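Local coordinates for protein purine nucleoside phosphorylase (Thermus thermophilus, PDB 6TK9) that catalyses the phosphorolysis of purine nucleosides, probably inosine and guanosine, to the free purine base and ribose 1-phosphate, at residues Leu31-Asp36 / Val259-Val264; His51-Thr56 / Gly79-Tyr84; Pro95-Phe100 / Arg220-Arg225. All coordinates share one frame; numbering follows the deposited sequence.

Interaction 1 of 3, residues Leu31-Asp36 / Val259-Val264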
loop_
_atom_site.group_PDB
_atom_site.type_symbol
_atom_site.label_atom_id
_atom_site.label_comp_id
_atom_site.label_asym_id
_atom_site.label_seq_id
_atom_site.Cartn_x
_atom_site.Cartn_y
_atom_site.Cartn_z
ATOM N N LEU A 31 33.756 -8.151 -6.614
ATOM C CA LEU A 31 33.615 -9.625 -6.740
ATOM C C LEU A 31 34.560 -10.192 -7.805
ATOM O O LEU A 31 34.582 -11.432 -7.953
ATOM C CB LEU A 31 32.161 -9.951 -7.086
ATOM C CG LEU A 31 31.124 -9.377 -6.122
ATOM C CD1 LEU A 31 29.739 -9.935 -6.421
ATOM C CD2 LEU A 31 31.527 -9.631 -4.675
ATOM N N GLY A 32 35.324 -9.333 -8.487
ATOM C CA GLY A 32 36.335 -9.706 -9.501
ATOM C C GLY A 32 37.291 -10.822 -9.069
ATOM O O GLY A 32 37.502 -11.762 -9.833
ATOM N N PRO A 33 37.930 -10.746 -7.873
ATOM C CA PRO A 33 38.929 -11.742 -7.441
ATOM C C PRO A 33 38.670 -13.239 -7.694
ATOM O O PRO A 33 39.573 -13.936 -8.094
ATOM C CB PRO A 33 39.005 -11.466 -5.935
ATOM C CG PRO A 33 38.866 -9.963 -5.868
ATOM C CD PRO A 33 37.793 -9.648 -6.895
ATOM N N LEU A 34 37.454 -13.733 -7.538
ATOM C CA LEU A 34 37.177 -15.136 -7.957
ATOM C C LEU A 34 37.805 -15.400 -9.352
ATOM O O LEU A 34 38.196 -16.538 -9.619
ATOM C CB LEU A 34 35.661 -15.381 -7.921
ATOM C CG LEU A 34 35.161 -16.775 -8.316
ATOM C CD1 LEU A 34 35.894 -17.891 -7.572
ATOM C CD2 LEU A 34 33.668 -16.894 -8.067
ATOM N N ALA A 35 37.944 -14.402 -10.231
ATOM C CA ALA A 35 38.445 -14.618 -11.609
ATOM C C ALA A 35 39.922 -15.038 -11.581
ATOM O O ALA A 35 40.368 -15.728 -12.503
ATOM C CB ALA A 35 38.262 -13.371 -12.429
ATOM N N ASP A 36 40.656 -14.606 -10.565
ATOM C CA ASP A 36 42.089 -14.946 -10.394
ATOM C C ASP A 36 42.243 -16.435 -10.048
ATOM O O ASP A 36 43.313 -16.991 -10.278
ATOM C CB ASP A 36 42.716 -14.030 -9.340
ATOM C CG ASP A 36 42.885 -12.598 -9.823
ATOM O OD1 ASP A 36 42.676 -12.343 -11.032
ATOM O OD2 ASP A 36 43.259 -11.758 -8.998
ATOM N N VAL A 259 33.584 -16.246 1.966
ATOM C CA VAL A 259 32.257 -16.904 2.192
ATOM C C VAL A 259 31.562 -17.056 0.831
ATOM O O VAL A 259 31.000 -18.146 0.591
ATOM C CB VAL A 259 31.368 -16.146 3.206
ATOM C CG1 VAL A 259 29.958 -16.725 3.269
ATOM C CG2 VAL A 259 31.975 -16.125 4.601
ATOM N N PHE A 260 31.650 -16.027 -0.027
ATOM C CA PHE A 260 30.940 -15.894 -1.333
ATOM C C PHE A 260 31.578 -16.773 -2.431
ATOM O O PHE A 260 30.854 -17.380 -3.264
ATOM C CB PHE A 260 30.911 -14.419 -1.743
ATOM C CG PHE A 260 30.372 -14.171 -3.126
ATOM C CD1 PHE A 260 29.008 -14.196 -3.366
ATOM C CD2 PHE A 260 31.226 -13.932 -4.190
ATOM C CE1 PHE A 260 28.502 -13.978 -4.638
ATOM C CE2 PHE A 260 30.716 -13.736 -5.466
ATOM C CZ PHE A 260 29.357 -13.758 -5.687
ATOM N N ARG A 261 32.904 -16.833 -2.492
ATOM C CA ARG A 261 33.621 -17.702 -3.472
ATOM C C ARG A 261 33.364 -19.167 -3.119
ATOM O O ARG A 261 33.142 -19.977 -4.065
ATOM C CB ARG A 261 35.127 -17.442 -3.460
ATOM C CG ARG A 261 35.505 -16.106 -4.066
ATOM C CD ARG A 261 36.941 -15.759 -3.765
ATOM N NE ARG A 261 36.971 -14.333 -3.573
ATOM C CZ ARG A 261 37.596 -13.711 -2.598
ATOM N NH1 ARG A 261 38.328 -14.387 -1.731
ATOM N NH2 ARG A 261 37.520 -12.393 -2.522
ATOM N N ARG A 262 33.356 -19.482 -1.816
ATOM C CA ARG A 262 33.057 -20.855 -1.325
ATOM C C ARG A 262 31.645 -21.249 -1.765
ATOM O O ARG A 262 31.430 -22.449 -2.054
ATOM C CB ARG A 262 33.211 -20.951 0.192
ATOM C CG ARG A 262 33.234 -22.384 0.699
ATOM C CD ARG A 262 33.105 -22.480 2.207
ATOM N NE ARG A 262 32.654 -23.824 2.550
ATOM C CZ ARG A 262 31.943 -24.144 3.635
ATOM N NH1 ARG A 262 31.583 -23.219 4.516
ATOM N NH2 ARG A 262 31.583 -25.402 3.825
ATOM N N TYR A 263 30.719 -20.279 -1.826
ATOM C CA TYR A 263 29.298 -20.527 -2.169
ATOM C C TYR A 263 29.216 -20.721 -3.686
ATOM O O TYR A 263 28.638 -21.737 -4.136
ATOM C CB TYR A 263 28.382 -19.446 -1.572
ATOM C CG TYR A 263 26.916 -19.655 -1.869
ATOM C CD1 TYR A 263 26.228 -20.752 -1.381
ATOM C CD2 TYR A 263 26.220 -18.771 -2.672
ATOM C CE1 TYR A 263 24.893 -20.974 -1.688
ATOM C CE2 TYR A 263 24.876 -18.956 -2.964
ATOM C CZ TYR A 263 24.207 -20.063 -2.473
ATOM O OH TYR A 263 22.896 -20.250 -2.799
ATOM N N VAL A 264 29.818 -19.817 -4.463
ATOM C CA VAL A 264 29.725 -19.866 -5.953
ATOM C C VAL A 264 30.297 -21.207 -6.405
ATOM O O VAL A 264 29.649 -21.894 -7.239
ATOM C CB VAL A 264 30.448 -18.688 -6.626
ATOM C CG1 VAL A 264 30.497 -18.862 -8.136
ATOM C CG2 VAL A 264 29.803 -17.349 -6.277
#
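The Phe-260 ring meets Leu-31 obliquely: CD1 of Leu-31 comes to 3.9 Å from Phe-260 CZ, and the two side chains cross at about a right angle. One face of the same ring is taken by CG2 of Val-264, one helical turn on, which lies over the rim of the ring. The other flat group is the Arg-261 guanidinium. It stands obliquely to Pro-33, whose CB lies 3.8 Å from Arg-261 NH2.

Leu-34 runs alongside Arg-261, the two pointing in opposite directions, with CB of Leu-34 3.9 Å from CG of Arg-261. With CG anti to the backbone N (chi1 -180°), the branch end of Leu-34 is placed so that CD2 meets CG1 of Val-264 at 3.7 Å. The arginine chain bends at chi3, -144°, which brings NH2 beside Pro-33 CB. An alanine here would strip away the aliphatic chain beside Leu-34 and the group beside Pro-33, and would probably leave that flank of the leucine less covered.

Leu-34 and Val-264 both also touch Leu-25 of strand 23-27, while Leu-31 and Phe-260 share Thr-110 and Thr-231 of the neighbouring strands. The contact packs the turn after strand 23-27 against helix 257-270. The Leu-31 side chain is about 5 Å from a bound phosphate ion, so this packing borders the phosphate pocket. Across the two segments the contacts are van der Waals, and even Arg-261 contributes mainly carbon, its guanidinium lying beside the exposed Pro-33. The join therefore probably depends on keeping water from Leu-31, Leu-34, Phe-260 and Val-264.

Interaction 2 of 3, residues His51-Thr56 / Gly79-Tyr84. With PO4 (phosphate ion), chain G.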
loop_
_atom_site.group_PDB
_atom_site.type_symbol
_atom_site.label_atom_id
_atom_site.label_comp_id
_atom_site.label_asym_id
_atom_site.label_seq_id
_atom_site.Cartn_x
_atom_site.Cartn_y
_atom_site.Cartn_z
ATOM N N HIS A 51 32.961 -4.512 -30.639
ATOM C CA HIS A 51 31.608 -4.047 -30.229
ATOM C C HIS A 51 31.401 -4.235 -28.724
ATOM O O HIS A 51 30.245 -4.142 -28.283
ATOM C CB HIS A 51 30.513 -4.774 -31.022
ATOM C CG HIS A 51 30.760 -4.822 -32.491
ATOM N ND1 HIS A 51 30.873 -3.679 -33.255
ATOM C CD2 HIS A 51 30.922 -5.868 -33.334
ATOM C CE1 HIS A 51 31.099 -4.018 -34.509
ATOM N NE2 HIS A 51 31.131 -5.358 -34.585
ATOM N N PHE A 52 32.463 -4.508 -27.961
ATOM C CA PHE A 52 32.374 -4.737 -26.498
ATOM C C PHE A 52 32.472 -3.385 -25.802
ATOM O O PHE A 52 33.368 -2.586 -26.087
ATOM C CB PHE A 52 33.438 -5.715 -25.989
ATOM C CG PHE A 52 32.945 -7.069 -25.531
ATOM C CD1 PHE A 52 32.503 -8.019 -26.441
ATOM C CD2 PHE A 52 32.974 -7.415 -24.189
ATOM C CE1 PHE A 52 32.086 -9.270 -26.018
ATOM C CE2 PHE A 52 32.582 -8.674 -23.771
ATOM C CZ PHE A 52 32.142 -9.599 -24.687
ATOM N N PRO A 53 31.535 -3.097 -24.876
ATOM C CA PRO A 53 31.639 -1.913 -24.040
ATOM C C PRO A 53 32.771 -2.160 -23.038
ATOM O O PRO A 53 32.897 -3.280 -22.605
ATOM C CB PRO A 53 30.255 -1.844 -23.395
ATOM C CG PRO A 53 29.868 -3.293 -23.252
ATOM C CD PRO A 53 30.374 -3.931 -24.532
ATOM N N VAL A 54 33.566 -1.135 -22.735
ATOM C CA VAL A 54 34.652 -1.217 -21.717
ATOM C C VAL A 54 34.091 -0.730 -20.381
ATOM O O VAL A 54 33.349 0.251 -20.364
ATOM C CB VAL A 54 35.921 -0.433 -22.118
ATOM C CG1 VAL A 54 36.370 -0.797 -23.522
ATOM C CG2 VAL A 54 35.749 1.072 -21.977
ATOM N N SER A 55 34.499 -1.392 -19.307
ATOM C CA SER A 55 34.163 -1.086 -17.899
ATOM C C SER A 55 34.838 0.214 -17.465
ATOM O O SER A 55 36.034 0.343 -17.679
ATOM C CB SER A 55 34.578 -2.254 -17.048
ATOM O OG SER A 55 33.942 -3.441 -17.512
ATOM N N THR A 56 34.085 1.145 -16.882
ATOM C CA THR A 56 34.641 2.390 -16.299
ATOM C C THR A 56 34.356 2.425 -14.797
ATOM O O THR A 56 34.951 3.271 -14.110
ATOM C CB THR A 56 34.120 3.638 -17.027
ATOM O OG1 THR A 56 32.752 3.846 -16.683
ATOM C CG2 THR A 56 34.256 3.545 -18.530
ATOM N N GLY A 79 34.219 -8.193 -13.955
ATOM C CA GLY A 79 33.520 -6.890 -14.034
ATOM C C GLY A 79 32.534 -6.830 -15.196
ATOM O O GLY A 79 32.522 -7.776 -16.012
ATOM N N ARG A 80 31.747 -5.750 -15.275
ATOM C CA ARG A 80 30.636 -5.540 -16.251
ATOM C C ARG A 80 30.480 -4.040 -16.509
ATOM O O ARG A 80 31.305 -3.254 -15.977
ATOM C CB ARG A 80 29.295 -6.120 -15.778
ATOM C CG ARG A 80 28.865 -5.688 -14.380
ATOM C CD ARG A 80 27.366 -5.520 -14.217
ATOM N NE ARG A 80 26.660 -6.785 -14.108
ATOM C CZ ARG A 80 26.526 -7.484 -12.985
ATOM N NH1 ARG A 80 27.070 -7.048 -11.861
ATOM N NH2 ARG A 80 25.867 -8.635 -12.997
ATOM N N VAL A 81 29.486 -3.675 -17.324
ATOM C CA VAL A 81 29.136 -2.264 -17.636
ATOM C C VAL A 81 27.724 -1.984 -17.121
ATOM O O VAL A 81 26.920 -2.930 -16.927
ATOM C CB VAL A 81 29.288 -1.963 -19.135
ATOM C CG1 VAL A 81 30.721 -2.198 -19.581
ATOM C CG2 VAL A 81 28.317 -2.758 -19.992
ATOM N N HIS A 82 27.443 -0.717 -16.869
ATOM C CA HIS A 82 26.152 -0.258 -16.304
ATOM C C HIS A 82 25.530 0.777 -17.234
ATOM O O HIS A 82 26.266 1.507 -17.944
ATOM C CB HIS A 82 26.371 0.297 -14.897
ATOM C CG HIS A 82 27.186 -0.617 -14.046
ATOM N ND1 HIS A 82 28.561 -0.523 -13.971
ATOM C CD2 HIS A 82 26.828 -1.658 -13.262
ATOM C CE1 HIS A 82 29.012 -1.463 -13.165
ATOM N NE2 HIS A 82 27.970 -2.171 -12.714
ATOM N N TYR A 83 24.214 0.832 -17.193
ATOM C CA TYR A 83 23.382 1.918 -17.753
ATOM C C TYR A 83 23.832 3.264 -17.170
ATOM O O TYR A 83 23.829 4.224 -17.920
ATOM C CB TYR A 83 21.914 1.576 -17.504
ATOM C CG TYR A 83 20.930 2.498 -18.157
ATOM C CD1 TYR A 83 20.775 2.508 -19.527
ATOM C CD2 TYR A 83 20.096 3.304 -17.398
ATOM C CE1 TYR A 83 19.833 3.320 -20.135
ATOM C CE2 TYR A 83 19.154 4.132 -17.990
ATOM C CZ TYR A 83 19.024 4.143 -19.367
ATOM O OH TYR A 83 18.102 4.956 -19.960
ATOM N N TYR A 84 24.276 3.351 -15.917
ATOM C CA TYR A 84 24.621 4.676 -15.329
ATOM C C TYR A 84 25.857 5.238 -16.022
ATOM O O TYR A 84 25.979 6.453 -16.042
ATOM C CB TYR A 84 24.782 4.686 -13.803
ATOM C CG TYR A 84 25.761 3.690 -13.242
ATOM C CD1 TYR A 84 27.132 3.891 -13.372
ATOM C CD2 TYR A 84 25.325 2.552 -12.581
ATOM C CE1 TYR A 84 28.043 2.976 -12.880
ATOM C CE2 TYR A 84 26.227 1.636 -12.065
ATOM C CZ TYR A 84 27.588 1.847 -12.226
ATOM O OH TYR A 84 28.492 0.953 -11.738
HETATM P P PO4 G . 27.298 -4.265 -9.554
HETATM O O1 PO4 G . 27.859 -4.195 -10.984
HETATM O O2 PO4 G . 27.551 -2.945 -8.832
HETATM O O3 PO4 G . 27.960 -5.378 -8.767
HETATM O O4 PO4 G . 25.806 -4.567 -9.643
#
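Ser-55 reaches across to the backbone of Arg-80. Its CB lies 3.6 Å from Arg-80 O, and OG goes further and donates a hydrogen bond to that oxygen at 3.1 Å. The C=O...OG angle is 108°, and OG stands above the carbonyl plane. OG is anti to the carbonyl carbon of Ser-55 (chi1 -57°), which turns it to this acceptor. The same OG is 4.0 Å from Val-81 CG1.

Val-81 packs beside it. Its CG2 packs on Pro-53 CG at 3.6 Å, the two side chains crossing at about a right angle, and its CG1 lies against Val-54 O.

The neighbouring side chains Arg-80 and His-82 serve a phosphate ion. His-82 NE2 gives PO4 O1 a short, nearly straight bond of 2.7 Å (171°) in the ring plane. Arg-80 NH1 bonds the same O1 at 3.1 Å and also Thr-110 O, while NE forms a salt bridge to Glu-215. The ion is also hydrogen-bonded by Ser-29 OG, Ser-211 OG and Ala-112 N, consistent with the phosphate pocket of this phosphorylase family.

Both segments are loops. Residues 79-84 leave strand 72-78 and lead to helix 89-92, and residues 51-56 lie in the loop between strands 39-45 and 63-66. Pro-53 also touches Pro-95 of helix 94-102, while Tyr-83 and Tyr-84 meet Arg-141 and Phe-152 of a second subunit.

Interaction 3 of 3, residues Pro95-Phe100 / Arg220-Arg225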
loop_
_atom_site.group_PDB
_atom_site.type_symbol
_atom_site.label_atom_id
_atom_site.label_comp_id
_atom_site.label_asym_id
_atom_site.label_seq_id
_atom_site.Cartn_x
_atom_site.Cartn_y
_atom_site.Cartn_z
ATOM N N PRO A 95 27.956 -8.337 -23.959
ATOM C CA PRO A 95 28.778 -9.420 -23.414
ATOM C C PRO A 95 27.998 -10.730 -23.186
ATOM O O PRO A 95 28.333 -11.697 -23.857
ATOM C CB PRO A 95 29.364 -8.832 -22.117
ATOM C CG PRO A 95 29.399 -7.343 -22.361
ATOM C CD PRO A 95 28.190 -7.071 -23.241
ATOM N N VAL A 96 26.993 -10.763 -22.304
ATOM C CA VAL A 96 26.254 -12.031 -22.002
ATOM C C VAL A 96 25.639 -12.617 -23.285
ATOM O O VAL A 96 25.486 -13.842 -23.342
ATOM C CB VAL A 96 25.192 -11.878 -20.897
ATOM C CG1 VAL A 96 25.832 -11.494 -19.574
ATOM C CG2 VAL A 96 24.085 -10.904 -21.273
ATOM N N ARG A 97 25.304 -11.807 -24.286
ATOM C CA ARG A 97 24.775 -12.332 -25.577
ATOM C C ARG A 97 25.894 -13.123 -26.283
ATOM O O ARG A 97 25.635 -14.287 -26.647
ATOM C CB ARG A 97 24.189 -11.208 -26.447
ATOM C CG ARG A 97 22.829 -10.691 -25.979
ATOM C CD ARG A 97 22.373 -9.407 -26.663
ATOM N NE ARG A 97 20.924 -9.310 -26.792
ATOM C CZ ARG A 97 20.241 -8.250 -27.245
ATOM N NH1 ARG A 97 20.866 -7.151 -27.632
ATOM N NH2 ARG A 97 18.918 -8.310 -27.318
ATOM N N VAL A 98 27.088 -12.529 -26.448
ATOM C CA VAL A 98 28.319 -13.207 -26.970
ATOM C C VAL A 98 28.616 -14.436 -26.104
ATOM O O VAL A 98 28.880 -15.524 -26.659
ATOM C CB VAL A 98 29.526 -12.249 -27.012
ATOM C CG1 VAL A 98 30.836 -12.982 -27.244
ATOM C CG2 VAL A 98 29.334 -11.178 -28.066
ATOM N N GLY A 99 28.537 -14.277 -24.786
ATOM C CA GLY A 99 28.714 -15.394 -23.844
ATOM C C GLY A 99 27.835 -16.568 -24.221
ATOM O O GLY A 99 28.294 -17.718 -24.152
ATOM N N PHE A 100 26.581 -16.299 -24.565
ATOM C CA PHE A 100 25.586 -17.357 -24.870
ATOM C C PHE A 100 26.027 -18.091 -26.139
ATOM O O PHE A 100 25.903 -19.315 -26.198
ATOM C CB PHE A 100 24.180 -16.768 -25.003
ATOM C CG PHE A 100 23.121 -17.784 -25.333
ATOM C CD1 PHE A 100 22.575 -18.586 -24.344
ATOM C CD2 PHE A 100 22.668 -17.929 -26.632
ATOM C CE1 PHE A 100 21.588 -19.514 -24.644
ATOM C CE2 PHE A 100 21.697 -18.868 -26.938
ATOM C CZ PHE A 100 21.168 -19.665 -25.947
ATOM N N ARG A 220 17.010 -14.434 -20.961
ATOM C CA ARG A 220 15.763 -15.255 -21.043
ATOM C C ARG A 220 15.208 -15.155 -22.467
ATOM O O ARG A 220 14.625 -16.145 -22.962
ATOM C CB ARG A 220 14.738 -14.840 -19.984
ATOM C CG ARG A 220 15.187 -15.116 -18.559
ATOM C CD ARG A 220 15.277 -16.583 -18.189
ATOM N NE ARG A 220 14.083 -17.330 -18.530
ATOM C CZ ARG A 220 14.054 -18.387 -19.320
ATOM N NH1 ARG A 220 15.170 -18.889 -19.824
ATOM N NH2 ARG A 220 12.900 -18.943 -19.616
ATOM N N HIS A 221 15.416 -14.015 -23.124
ATOM C CA HIS A 221 15.161 -13.845 -24.581
ATOM C C HIS A 221 15.841 -14.995 -25.342
ATOM O O HIS A 221 15.174 -15.624 -26.184
ATOM C CB HIS A 221 15.627 -12.449 -25.006
ATOM C CG HIS A 221 15.487 -12.150 -26.458
ATOM N ND1 HIS A 221 16.586 -11.920 -27.271
ATOM C CD2 HIS A 221 14.395 -12.001 -27.233
ATOM C CE1 HIS A 221 16.171 -11.667 -28.501
ATOM N NE2 HIS A 221 14.832 -11.716 -28.506
ATOM N N LEU A 222 17.088 -15.311 -24.972
ATOM C CA LEU A 222 17.986 -16.287 -25.650
ATOM C C LEU A 222 17.655 -17.727 -25.262
ATOM O O LEU A 222 18.066 -18.623 -26.024
ATOM C CB LEU A 222 19.434 -15.946 -25.292
ATOM C CG LEU A 222 19.933 -14.672 -25.964
ATOM C CD1 LEU A 222 21.217 -14.204 -25.330
ATOM C CD2 LEU A 222 20.110 -14.887 -27.456
ATOM N N GLY A 223 16.966 -17.924 -24.128
ATOM C CA GLY A 223 16.571 -19.240 -23.587
ATOM C C GLY A 223 17.611 -19.802 -22.629
ATOM O O GLY A 223 17.507 -20.984 -22.282
ATOM N N ALA A 224 18.582 -18.986 -22.217
ATOM C CA ALA A 224 19.601 -19.334 -21.203
ATOM C C ALA A 224 18.914 -19.568 -19.854
ATOM O O ALA A 224 17.823 -19.014 -19.648
ATOM C CB ALA A 224 20.619 -18.217 -21.118
ATOM N N ARG A 225 19.519 -20.365 -18.974
ATOM C CA ARG A 225 19.120 -20.463 -17.551
ATOM C C ARG A 225 19.963 -19.454 -16.774
ATOM O O ARG A 225 21.095 -19.220 -17.182
ATOM C CB ARG A 225 19.332 -21.871 -17.004
ATOM C CG ARG A 225 18.683 -22.978 -17.822
ATOM C CD ARG A 225 19.427 -24.285 -17.602
ATOM N NE ARG A 225 18.975 -24.968 -16.405
ATOM C CZ ARG A 225 19.743 -25.625 -15.532
ATOM N NH1 ARG A 225 21.062 -25.664 -15.657
ATOM N NH2 ARG A 225 19.167 -26.224 -14.499
#
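Phe-100 overlaps Leu-222 with one face of its ring. Leu-222 CB sits 3.9 Å from the ring centroid and only 5° off the normal, a CH-pi contact over the centre. The two side chains slide past each other in opposite directions, and Leu-222 CD1 returns to Phe-100 CB at 3.9 Å. The phenyl group projects from its helix with CG anti to the backbone N (chi1 179°). This carries CZ to within 3.3 Å of Leu-222 O, the end of the ring approaching the last turn of the partner helix. Ala-224 adds its CB, which meets CD1 of Phe-100 obliquely at 3.8 Å.

Leu-222 CD1 also touches CG of Arg-97. The guanidinium of Arg-97 lies further on, with His-221 ND1 near its plane and 4.3 Å from NH2. The other ring nitrogen of His-221, NE2, is hydrogen-bonded to Asn-144.

The partner helix ends in a Schellman motif. Gly-223 is its C-prime residue, with positive phi, and Ala-224 N bonds back to Leu-219 O. Arg-220 NH1 also bonds Ala-224 O at 2.7 Å, a bent bond (135°) lying near the guanidinium plane.

The contact joins helix 94-102 to the end of helix 213-222, just where the chain turns into strand 225-235. Strand 225-235 pairs in parallel with strand 106-115, which follows helix 94-102. Val-96, one turn before Phe-100, extends the packing onto Glu-215 and Leu-219 of helix 213-222.

How the interactions relate
All three contacts lie within the phosphorylase-superfamily range of the chain, whose fold is built on a mixed sheet. Along the chain, interaction 1 closes the longest loop, and interactions 2 and 3 are nested inside it, one after the other. Interactions 2 and 3 have centres about 17 Å apart and touch directly: Phe-52 packs on Pro-95 and Val-98 of helix 94-102. Interaction 1 is separate, its centre about 20 Å from interaction 2 and 22 Å from interaction 3. Its Leu-31 side chain approaches the phosphate bound in interaction 2. Loops after parallel strands 23-27 and 72-78 thus converge on one site, while interaction 3, about 13 Å from interaction 1 at the nearest atoms, packs two helices beside loop 51-56.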